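Local structure of exotoxin A (Pseudomonas aeruginosa, 1IKP) at residues Q40-Y45 against L196-Q201; N100-I105 against N112-I117; I132-M137 against H246-P251. The protein transfers ADP-ribose from NAD, probably to elongation factor 2 in host cells, which would stop protein synthesis. The protein carries 2 engineered substitutions. All blocks are in the same frame, centred on the assembly; numbering follows the deposited sequence.

Interaction 1: Q40-Y45 against L196-Q201. Engineered in segment 196-201: Q201 (natural residue Pro).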
# COMPACT_ATOMS: atom_id res chain seq x y z
N GLN A 40 -8.32 6.44 -21.15
CA GLN A 40 -8.16 5.37 -20.18
C GLN A 40 -9.50 5.12 -19.53
O GLN A 40 -10.30 6.03 -19.35
CB GLN A 40 -7.11 5.72 -19.12
CG GLN A 40 -7.32 7.01 -18.39
CD GLN A 40 -6.21 7.31 -17.39
OE1 GLN A 40 -5.85 8.47 -17.19
NE2 GLN A 40 -5.66 6.28 -16.77
N GLY A 41 -9.75 3.86 -19.20
CA GLY A 41 -11.01 3.54 -18.57
C GLY A 41 -10.93 2.22 -17.86
O GLY A 41 -9.90 1.55 -17.89
N VAL A 42 -12.05 1.86 -17.22
CA VAL A 42 -12.19 0.60 -16.51
C VAL A 42 -13.54 -0.05 -16.86
O VAL A 42 -14.59 0.59 -16.76
CB VAL A 42 -12.16 0.80 -14.99
CG1 VAL A 42 -12.41 -0.55 -14.28
CG2 VAL A 42 -10.82 1.38 -14.55
N LEU A 43 -13.49 -1.30 -17.30
CA LEU A 43 -14.68 -2.08 -17.59
C LEU A 43 -14.99 -2.82 -16.29
O LEU A 43 -14.11 -3.48 -15.74
CB LEU A 43 -14.41 -3.12 -18.68
CG LEU A 43 -14.29 -2.53 -20.08
CD1 LEU A 43 -13.65 -3.54 -21.02
CD2 LEU A 43 -15.70 -2.15 -20.58
N HIS A 44 -16.21 -2.67 -15.79
CA HIS A 44 -16.62 -3.34 -14.57
C HIS A 44 -17.66 -4.40 -14.94
O HIS A 44 -18.79 -4.07 -15.36
CB HIS A 44 -17.22 -2.32 -13.59
CG HIS A 44 -17.72 -2.92 -12.31
ND1 HIS A 44 -18.31 -2.16 -11.32
CD2 HIS A 44 -17.68 -4.18 -11.83
CE1 HIS A 44 -18.60 -2.93 -10.29
NE2 HIS A 44 -18.22 -4.16 -10.58
N TYR A 45 -17.25 -5.66 -14.82
CA TYR A 45 -18.10 -6.82 -15.10
C TYR A 45 -18.69 -7.31 -13.79
O TYR A 45 -17.97 -7.46 -12.81
CB TYR A 45 -17.28 -7.97 -15.71
CG TYR A 45 -16.75 -7.71 -17.10
CD1 TYR A 45 -17.43 -8.19 -18.22
CD2 TYR A 45 -15.57 -6.99 -17.29
CE1 TYR A 45 -16.95 -7.97 -19.51
CE2 TYR A 45 -15.09 -6.76 -18.58
CZ TYR A 45 -15.77 -7.25 -19.68
OH TYR A 45 -15.31 -7.02 -20.97
N LEU A 196 -12.14 1.88 -5.71
CA LEU A 196 -13.59 1.83 -5.47
C LEU A 196 -14.24 3.15 -5.85
O LEU A 196 -15.42 3.20 -6.19
CB LEU A 196 -13.88 1.47 -4.01
CG LEU A 196 -13.32 0.11 -3.57
CD1 LEU A 196 -13.82 -0.23 -2.19
CD2 LEU A 196 -13.75 -0.99 -4.56
N CYS A 197 -13.47 4.23 -5.79
CA CYS A 197 -13.95 5.56 -6.14
C CYS A 197 -14.20 5.68 -7.63
O CYS A 197 -14.89 6.61 -8.08
CB CYS A 197 -12.92 6.60 -5.70
SG CYS A 197 -12.63 6.69 -3.90
N LEU A 198 -13.66 4.77 -8.43
CA LEU A 198 -13.87 4.81 -9.87
C LEU A 198 -15.16 4.08 -10.28
O LEU A 198 -15.62 4.21 -11.43
CB LEU A 198 -12.71 4.14 -10.60
CG LEU A 198 -11.30 4.56 -10.24
CD1 LEU A 198 -10.33 3.84 -11.15
CD2 LEU A 198 -11.14 6.05 -10.38
N LEU A 199 -15.74 3.34 -9.35
CA LEU A 199 -16.90 2.51 -9.64
C LEU A 199 -18.20 3.09 -9.13
O LEU A 199 -18.47 3.09 -7.94
CB LEU A 199 -16.65 1.11 -9.05
CG LEU A 199 -15.26 0.51 -9.35
CD1 LEU A 199 -15.10 -0.80 -8.59
CD2 LEU A 199 -15.10 0.31 -10.84
N ASP A 200 -19.02 3.56 -10.06
CA ASP A 200 -20.30 4.16 -9.70
C ASP A 200 -21.18 3.19 -8.92
O ASP A 200 -21.92 3.59 -8.03
CB ASP A 200 -21.03 4.64 -10.96
CG ASP A 200 -20.28 5.74 -11.67
OD1 ASP A 200 -19.10 5.53 -12.05
OD2 ASP A 200 -20.86 6.83 -11.85
N GLN A 201 -21.08 1.91 -9.25
CA GLN A 201 -21.88 0.90 -8.59
C GLN A 201 -21.57 0.80 -7.10
O GLN A 201 -22.35 0.23 -6.34
CB GLN A 201 -21.66 -0.46 -9.27
CG GLN A 201 -22.24 -0.53 -10.68
CD GLN A 201 -21.69 -1.69 -11.48
OE1 GLN A 201 -21.70 -2.83 -11.02
NE2 GLN A 201 -21.24 -1.41 -12.70
O HOH W 1 -21.05 -4.15 -13.79
O HOH W 2 -19.21 0.43 -11.38
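H44 has its CG anti to the backbone N (chi1 178°), which carries the imidazole out of strand 40-49 to Q201. Q201 is engineered; the natural residue is proline. Its CG lies beside its own backbone N (chi1 -68°), and the chain is extended from there, so the amide reaches the ring from the opposite direction. Amide and ring planes are only 2° apart, with the amide over one ring face. Q201 OE1 is 3.2 Å from H44 CE1. Q201 NE2 is 3.3 Å from H44 ND1, at too poor an angle for a bond.

Two waters make the polar links. Water 1 donates to H44 O (2.8 Å) and accepts from Q201 NE2. Water 2 sits at the ring edge, in plane, 2.7 Å from H44 ND1, and accepts from Q201 N. H44 NE2 bonds to N100 OD1. Both ring nitrogens are thus held, which fixes the ring's rotation.

The rest is apolar. L199 CD2 meets the H44 ring obliquely, 4.1 Å from ND1. V42 CG2 packs on L198 CD1 at 4.2 Å.

The loop 196-201, tied by the C197-C214 disulfide, thus lies against the sheet of the binding domain. Strand 40-49 runs there between strands 97-106 and 164-176, and W220 of helix 218-221 packs on L198.

Interaction 2: N100-I105 against N112-I117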
# COMPACT_ATOMS: atom_id res chain seq x y z
N ASN A 100 -17.46 -9.84 -9.23
CA ASN A 100 -17.00 -8.62 -9.89
C ASN A 100 -15.59 -8.72 -10.44
O ASN A 100 -14.70 -9.23 -9.76
CB ASN A 100 -16.98 -7.44 -8.90
CG ASN A 100 -18.33 -7.12 -8.31
OD1 ASN A 100 -19.04 -6.23 -8.79
ND2 ASN A 100 -18.70 -7.86 -7.25
N TRP A 101 -15.39 -8.26 -11.67
CA TRP A 101 -14.01 -8.19 -12.13
C TRP A 101 -13.83 -6.92 -12.94
O TRP A 101 -14.77 -6.44 -13.61
CB TRP A 101 -13.52 -9.48 -12.85
CG TRP A 101 -14.09 -9.80 -14.17
CD1 TRP A 101 -13.52 -9.57 -15.39
CD2 TRP A 101 -15.32 -10.49 -14.43
NE1 TRP A 101 -14.31 -10.08 -16.39
CE2 TRP A 101 -15.42 -10.65 -15.83
CE3 TRP A 101 -16.34 -10.99 -13.61
CZ2 TRP A 101 -16.51 -11.28 -16.44
CZ3 TRP A 101 -17.44 -11.64 -14.22
CH2 TRP A 101 -17.50 -11.77 -15.63
N LEU A 102 -12.64 -6.32 -12.82
CA LEU A 102 -12.33 -5.07 -13.49
C LEU A 102 -11.24 -5.29 -14.52
O LEU A 102 -10.17 -5.86 -14.22
CB LEU A 102 -11.84 -4.03 -12.47
CG LEU A 102 -12.65 -3.84 -11.19
CD1 LEU A 102 -12.01 -2.78 -10.32
CD2 LEU A 102 -14.08 -3.46 -11.56
N VAL A 103 -11.50 -4.81 -15.74
CA VAL A 103 -10.53 -4.90 -16.83
C VAL A 103 -10.18 -3.47 -17.25
O VAL A 103 -11.06 -2.72 -17.69
CB VAL A 103 -11.12 -5.68 -18.03
CG1 VAL A 103 -10.07 -5.78 -19.17
CG2 VAL A 103 -11.56 -7.07 -17.57
N PRO A 104 -8.91 -3.07 -17.10
CA PRO A 104 -8.53 -1.71 -17.48
C PRO A 104 -8.35 -1.63 -18.98
O PRO A 104 -8.05 -2.63 -19.63
CB PRO A 104 -7.24 -1.48 -16.70
CG PRO A 104 -6.58 -2.83 -16.76
CD PRO A 104 -7.75 -3.80 -16.55
N ILE A 105 -8.59 -0.44 -19.53
CA ILE A 105 -8.42 -0.22 -20.96
C ILE A 105 -7.62 1.06 -21.14
O ILE A 105 -7.66 1.97 -20.31
CB ILE A 105 -9.79 -0.16 -21.72
CG1 ILE A 105 -10.69 0.92 -21.13
CG2 ILE A 105 -10.47 -1.53 -21.69
CD1 ILE A 105 -12.03 1.05 -21.86
N ASN A 112 -3.07 -6.18 -15.38
CA ASN A 112 -3.77 -7.13 -14.53
C ASN A 112 -5.24 -6.77 -14.43
O ASN A 112 -5.67 -5.69 -14.86
CB ASN A 112 -3.15 -7.13 -13.12
CG ASN A 112 -3.17 -5.76 -12.45
OD1 ASN A 112 -4.22 -5.27 -12.01
ND2 ASN A 112 -2.00 -5.13 -12.36
N ILE A 113 -6.00 -7.71 -13.89
CA ILE A 113 -7.41 -7.45 -13.59
C ILE A 113 -7.58 -7.47 -12.07
O ILE A 113 -6.72 -7.98 -11.33
CB ILE A 113 -8.40 -8.51 -14.17
CG1 ILE A 113 -8.19 -9.87 -13.52
CG2 ILE A 113 -8.34 -8.50 -15.65
CD1 ILE A 113 -9.32 -10.85 -13.88
N LYS A 114 -8.69 -6.89 -11.61
CA LYS A 114 -9.03 -6.94 -10.18
C LYS A 114 -10.27 -7.81 -10.10
O LYS A 114 -11.10 -7.80 -11.02
CB LYS A 114 -9.40 -5.58 -9.59
CG LYS A 114 -8.34 -4.51 -9.72
CD LYS A 114 -7.00 -4.96 -9.15
CE LYS A 114 -6.00 -3.80 -9.17
NZ LYS A 114 -4.65 -4.36 -9.29
N VAL A 115 -10.39 -8.56 -9.01
CA VAL A 115 -11.56 -9.40 -8.78
C VAL A 115 -12.00 -9.18 -7.33
O VAL A 115 -11.16 -9.12 -6.42
CB VAL A 115 -11.23 -10.90 -8.99
CG1 VAL A 115 -12.49 -11.77 -8.75
CG2 VAL A 115 -10.72 -11.12 -10.40
N PHE A 116 -13.30 -9.05 -7.11
CA PHE A 116 -13.79 -8.93 -5.74
C PHE A 116 -15.22 -9.46 -5.62
O PHE A 116 -15.96 -9.56 -6.61
CB PHE A 116 -13.67 -7.51 -5.18
CG PHE A 116 -14.40 -6.48 -5.96
CD1 PHE A 116 -13.77 -5.78 -6.98
CD2 PHE A 116 -15.73 -6.20 -5.67
CE1 PHE A 116 -14.46 -4.79 -7.69
CE2 PHE A 116 -16.41 -5.21 -6.39
CZ PHE A 116 -15.77 -4.51 -7.39
N ILE A 117 -15.55 -9.83 -4.39
CA ILE A 117 -16.84 -10.44 -4.07
C ILE A 117 -17.60 -9.63 -3.04
O ILE A 117 -17.04 -9.17 -2.06
CB ILE A 117 -16.58 -11.86 -3.47
CG1 ILE A 117 -15.80 -12.75 -4.44
CG2 ILE A 117 -17.90 -12.52 -3.07
CD1 ILE A 117 -16.46 -12.97 -5.75
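N100-I105 and N112-I117 run antiparallel, their axes at 162°, as the two arms of a beta hairpin. N100 with F116 and L102 with K114 are hydrogen-bonded pairs; W101 with V115 is a non-hydrogen-bonded pair between them. F116 N donates to N100 O at 3.0 Å. The return bond from N100 N to F116 O is weak. At the second pair L102 N reaches K114 O at 2.8 Å, and K114 N reaches L102 O at 3.2 Å. The pattern stops at P104, which has no N-H to give. Its CD lies 3.3 Å from N112 O, a buried oxygen with no polar partner.

N100 and F116 carry the side-chain contact. F116 CG takes the position between its backbone N and carbonyl carbon (chi1 59°), which turns the ring toward N100. The N100 amide stacks on the ring, the planes 8° apart. N100 CB makes a CH-pi contact 3.5 Å from the F116 centroid. N100 ND2 also donates to F116 O at 3.3 Å, from above the carbonyl plane, and it bonds S98 OG as well. F116 O is therefore gripped twice by N100. L102 CG meets the F116 ring at its edge, 4.1 Å from CE1. On the face of W101 and V115, W101 CB touches V115 CG2 at 4.1 Å. V103 CG2 meets I113 CG2.

K114 bends at its second torsion, and its NZ bonds N112 OD1, T134 OG1 and E270, the last by a salt bridge.

The hairpin lies inside the large sheet of the binding domain. Strand 40-49 flanks one arm and strand 126-136 the other. W190 of helix 188-191 packs on L102, P104 and K114.

Interaction 3: I132-M137 against H246-P251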
# COMPACT_ATOMS: atom_id res chain seq x y z
N ILE A 132 -9.72 -7.05 -2.44
CA ILE A 132 -9.61 -6.81 -3.87
C ILE A 132 -8.40 -7.66 -4.30
O ILE A 132 -7.28 -7.45 -3.82
CB ILE A 132 -9.37 -5.33 -4.16
CG1 ILE A 132 -10.55 -4.53 -3.61
CG2 ILE A 132 -9.19 -5.11 -5.66
CD1 ILE A 132 -10.38 -3.03 -3.67
N TYR A 133 -8.63 -8.62 -5.19
CA TYR A 133 -7.60 -9.55 -5.63
C TYR A 133 -7.05 -9.15 -7.00
O TYR A 133 -7.80 -8.76 -7.88
CB TYR A 133 -8.16 -10.97 -5.69
CG TYR A 133 -8.68 -11.48 -4.36
CD1 TYR A 133 -7.82 -11.84 -3.33
CD2 TYR A 133 -10.05 -11.61 -4.15
CE1 TYR A 133 -8.31 -12.34 -2.11
CE2 TYR A 133 -10.54 -12.09 -2.97
CZ TYR A 133 -9.68 -12.47 -1.95
OH TYR A 133 -10.18 -12.99 -0.79
N THR A 134 -5.73 -9.21 -7.15
CA THR A 134 -5.12 -8.84 -8.42
C THR A 134 -4.56 -10.07 -9.19
O THR A 134 -3.78 -10.85 -8.64
CB THR A 134 -3.98 -7.83 -8.18
OG1 THR A 134 -4.53 -6.63 -7.64
CG2 THR A 134 -3.26 -7.50 -9.49
N ILE A 135 -4.95 -10.22 -10.46
CA ILE A 135 -4.48 -11.34 -11.30
C ILE A 135 -3.82 -10.85 -12.57
O ILE A 135 -4.46 -10.21 -13.41
CB ILE A 135 -5.66 -12.30 -11.63
CG1 ILE A 135 -6.23 -12.86 -10.33
CG2 ILE A 135 -5.16 -13.44 -12.53
CD1 ILE A 135 -7.44 -13.78 -10.51
N GLU A 136 -2.53 -11.16 -12.71
CA GLU A 136 -1.73 -10.75 -13.85
C GLU A 136 -2.14 -11.41 -15.15
O GLU A 136 -2.15 -12.64 -15.24
CB GLU A 136 -0.27 -11.07 -13.56
CG GLU A 136 0.69 -10.56 -14.62
CD GLU A 136 0.59 -9.05 -14.84
OE1 GLU A 136 0.17 -8.34 -13.90
OE2 GLU A 136 0.96 -8.57 -15.92
N MET A 137 -2.41 -10.62 -16.18
CA MET A 137 -2.84 -11.14 -17.46
C MET A 137 -1.94 -10.85 -18.65
O MET A 137 -1.90 -11.62 -19.62
CB MET A 137 -4.25 -10.62 -17.81
CG MET A 137 -5.31 -11.06 -16.78
SD MET A 137 -5.62 -12.86 -16.84
CE MET A 137 -4.13 -13.54 -17.47
N HIS A 246 -6.48 -5.15 -0.11
CA HIS A 246 -6.05 -5.76 -1.36
C HIS A 246 -5.21 -6.98 -0.95
O HIS A 246 -4.69 -7.05 0.17
CB HIS A 246 -5.11 -4.84 -2.14
CG HIS A 246 -5.78 -3.86 -3.05
ND1 HIS A 246 -6.31 -2.66 -2.60
CD2 HIS A 246 -5.95 -3.87 -4.39
CE1 HIS A 246 -6.77 -1.98 -3.64
NE2 HIS A 246 -6.56 -2.69 -4.74
N ARG A 247 -5.11 -7.96 -1.84
CA ARG A 247 -4.23 -9.12 -1.61
C ARG A 247 -3.58 -9.44 -2.94
O ARG A 247 -4.24 -9.44 -4.00
CB ARG A 247 -4.99 -10.33 -1.05
CG ARG A 247 -4.06 -11.48 -0.64
CD ARG A 247 -4.68 -12.36 0.45
NE ARG A 247 -3.78 -13.43 0.88
CZ ARG A 247 -3.68 -13.90 2.12
NH1 ARG A 247 -4.41 -13.42 3.12
NH2 ARG A 247 -2.83 -14.89 2.36
N LEU A 248 -2.25 -9.66 -2.90
CA LEU A 248 -1.49 -9.96 -4.10
C LEU A 248 -0.62 -11.18 -3.82
O LEU A 248 0.18 -11.20 -2.89
CB LEU A 248 -0.58 -8.77 -4.47
CG LEU A 248 0.30 -8.98 -5.71
CD1 LEU A 248 -0.53 -9.29 -6.93
CD2 LEU A 248 1.14 -7.72 -5.94
N HIS A 249 -0.83 -12.21 -4.62
CA HIS A 249 -0.10 -13.47 -4.53
C HIS A 249 1.05 -13.41 -5.54
O HIS A 249 0.84 -12.96 -6.67
CB HIS A 249 -1.08 -14.61 -4.85
CG HIS A 249 -0.43 -15.93 -5.11
ND1 HIS A 249 0.47 -16.53 -4.25
CD2 HIS A 249 -0.61 -16.80 -6.13
CE1 HIS A 249 0.81 -17.71 -4.74
NE2 HIS A 249 0.17 -17.90 -5.87
N PHE A 250 2.24 -13.84 -5.11
CA PHE A 250 3.45 -13.89 -5.94
C PHE A 250 3.71 -15.38 -6.23
O PHE A 250 4.36 -16.06 -5.46
CB PHE A 250 4.63 -13.29 -5.17
CG PHE A 250 4.58 -11.79 -5.06
CD1 PHE A 250 5.45 -10.99 -5.80
CD2 PHE A 250 3.66 -11.16 -4.21
CE1 PHE A 250 5.42 -9.60 -5.71
CE2 PHE A 250 3.62 -9.76 -4.11
CZ PHE A 250 4.51 -8.98 -4.87
N PRO A 251 3.21 -15.89 -7.37
CA PRO A 251 3.41 -17.30 -7.70
C PRO A 251 4.86 -17.79 -7.75
O PRO A 251 5.11 -18.95 -7.44
CB PRO A 251 2.70 -17.45 -9.05
CG PRO A 251 1.71 -16.37 -9.04
CD PRO A 251 2.43 -15.22 -8.42
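The H246 imidazole has I132 over one face and T134 OG1 at its edge, near the ring plane. T134 OG1 is bonded to K114 NZ and only lies near the edge. I132 CB makes a CH-pi contact, 3.9 Å from the ring centroid and 17° off its normal. The I132 branches reach the rim of the ring on the same side: CG2 is 3.7 Å from H246 NE2, and CD1 is 3.8 Å from H246 CE1. H246 NE2 is buried and has no polar partner in the model.

The Y133 ring meets R247 obliquely, with Y133 CD1 3.9 Å from R247 CB. R247 CG stands opposite the backbone N (chi1 -173°) and the chain stays extended to NE. This leads the guanidinium away from Y133 to salt bridges with D366 and D387. T134 CB packs on L248 CD1 at 3.9 Å.

The backbones pair in parallel, with the strand axes 29° apart. R247 N donates to I132 O at 3.0 Å, and the CA-H of H246 points at the same oxygen. T134 N to R247 O, at 3.5 Å, is a weak bond, and the strands part beyond it.

Strand 245-248 joins strand 126-136 to strand 367-371, so this parallel pair carries the sheet on from the hairpin strands. Strand 112-120 flanks 126-136 on its other edge. Y87 of strand 85-90 packs on I135 and L248, and F250 reaches helix 255-265.

In the fold
All three contacts are buried and reach the same mixed sheet. Interaction 2 joins adjacent strands close in sequence; interaction 3 pairs strands more than a hundred residues apart; interaction 1 lays a loop on the sheet's face. R247 of interaction 3 is partly exposed, while every touching residue of interactions 1 and 2 is buried. The strand pairs rest on backbone bonds, four across interaction 2 and two across interaction 3, one of each weak. Interaction 1 uses waters, a flat amide over a ring and apolar packing. Backbone bonds also connect the contacts: L43 N to V103 O between 1 and 2, V115 N to Y133 O between 2 and 3. L196 CD2 packs on I132 CD1, so interactions 1 and 3 also touch.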